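Local atomic coordinates of phosphoribosyl-AMP cyclohydrolase (Medicago truncatula, PDB entry 7BGM), a protein that probably catalyses two successive steps of histidine biosynthesis, hydrolysing phosphoribosyl-ATP to phosphoribosyl-AMP and then opening the purine ring of that product. Residues V42-T45 / A51-Y54. Sequence-based numbering, arbitrary orientation.
Sequences VATT and ATFY
T45 and T52 meet through a side-chain hydroxyl and a backbone amide: T45 OG1 accepts a hydrogen bond from T52 N at 2.9 Å. The bond is bent, with an N-H...O angle of 139°, and the same oxygen lies 3.4 Å from T52 CB, so it sits close against the start of strand 52-55. In T45 the hydroxyl is turned back beside its own backbone N (chi1 -58°), where it bonds to A41 O, one turn earlier in helix 39-48. CG2, the other branch, is anti to the backbone N and rests 4.0 Å from A51 CA.

A smaller part of the contact is T44 against T52, whose side chains cross at about a right angle. T44 presents its methyl: CG2 lies 3.9 Å from T52 CG2 and 3.7 Å from T52 OG1, in van der Waals contact. A chi1 of -68° sets T44 OG1 beside its own N, where it bonds to E40 O, and turns the methyl out toward T52. T52 OG1 finds its partners outside the contact, in K50 O and T63 OG1, the latter on strand 60-63.

The contact closes a short helix-to-strand connection in the cyclohydrolase part, and Y88 of strand 85-92 packs on T45 and A51, its OH hydrogen-bonded to T52 O. The side chain of A51 lies near K64 and M33, which bind AMP. One buried hydroxyl joins the two elements by serving both: held to a helix carbonyl, it satisfies the first amide of the strand, while the methyls of T44 and T52 pack on each other.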
loop_
_atom_site.group_PDB
_atom_site.type_symbol
_atom_site.label_atom_id
_atom_site.label_comp_id
_atom_site.label_asym_id
_atom_site.label_seq_id
_atom_site.Cartn_x
_atom_site.Cartn_y
_atom_site.Cartn_z
ATOM N N VAL A 42 20.465 -9.676 4.654
ATOM C CA VAL A 42 20.262 -8.697 3.596
ATOM C C VAL A 42 21.027 -9.116 2.350
ATOM O O VAL A 42 20.504 -9.050 1.222
ATOM C CB VAL A 42 20.683 -7.295 4.077
ATOM C CG1 VAL A 42 20.566 -6.277 2.922
ATOM C CG2 VAL A 42 19.823 -6.876 5.281
ATOM N N ALA A 43 22.268 -9.560 2.520
ATOM C CA ALA A 43 23.054 -10.005 1.362
ATOM C C ALA A 43 22.374 -11.176 0.646
ATOM O O ALA A 43 22.354 -11.240 -0.591
ATOM C CB ALA A 43 24.460 -10.397 1.800
ATOM N N THR A 44 21.775 -12.092 1.409
ATOM C CA THR A 44 21.113 -13.248 0.803
ATOM C C THR A 44 19.817 -12.831 0.105
ATOM O O THR A 44 19.479 -13.378 -0.955
ATOM C CB THR A 44 20.847 -14.314 1.870
ATOM O OG1 THR A 44 22.093 -14.854 2.322
ATOM C CG2 THR A 44 19.987 -15.456 1.323
ATOM N N THR A 45 19.087 -11.845 0.667
ATOM C CA THR A 45 17.891 -11.342 -0.007
ATOM C C THR A 45 18.262 -10.706 -1.339
ATOM O O THR A 45 17.586 -10.909 -2.347
ATOM C CB THR A 45 17.151 -10.309 0.851
ATOM O OG1 THR A 45 16.761 -10.858 2.126
ATOM C CG2 THR A 45 15.910 -9.763 0.079
ATOM N N ALA A 51 12.937 -12.891 0.027
ATOM C CA ALA A 51 12.998 -12.218 1.330
ATOM C C ALA A 51 13.567 -13.150 2.395
ATOM O O ALA A 51 12.995 -14.212 2.672
ATOM C CB ALA A 51 11.604 -11.719 1.763
ATOM N N THR A 52 14.664 -12.724 3.031
ATOM C CA THR A 52 15.402 -13.529 3.997
ATOM C C THR A 52 15.611 -12.716 5.265
ATOM O O THR A 52 15.893 -11.508 5.206
ATOM C CB THR A 52 16.741 -13.981 3.382
ATOM O OG1 THR A 52 16.470 -14.751 2.207
ATOM C CG2 THR A 52 17.533 -14.842 4.354
ATOM N N PHE A 53 15.487 -13.394 6.410
ATOM C CA PHE A 53 15.431 -12.761 7.723
ATOM C C PHE A 53 16.371 -13.489 8.660
ATOM O O PHE A 53 16.875 -14.578 8.355
ATOM C CB PHE A 53 14.003 -12.788 8.309
ATOM C CG PHE A 53 12.990 -12.087 7.451
ATOM C CD1 PHE A 53 12.741 -10.719 7.607
ATOM C CD2 PHE A 53 12.290 -12.795 6.481
ATOM C CE1 PHE A 53 11.817 -10.056 6.775
ATOM C CE2 PHE A 53 11.370 -12.159 5.660
ATOM C CZ PHE A 53 11.101 -10.782 5.818
ATOM N N TYR A 54 16.591 -12.888 9.819
ATOM C CA TYR A 54 17.260 -13.557 10.936
ATOM C C TYR A 54 16.264 -13.753 12.069
ATOM O O TYR A 54 15.663 -12.783 12.536
ATOM C CB TYR A 54 18.435 -12.726 11.424
ATOM C CG TYR A 54 19.230 -13.344 12.545
ATOM C CD1 TYR A 54 20.204 -14.305 12.283
ATOM C CD2 TYR A 54 19.025 -12.956 13.861
ATOM C CE1 TYR A 54 20.945 -14.863 13.305
ATOM C CE2 TYR A 54 19.774 -13.518 14.902
ATOM C CZ TYR A 54 20.721 -14.469 14.608
ATOM O OH TYR A 54 21.468 -15.024 15.624
#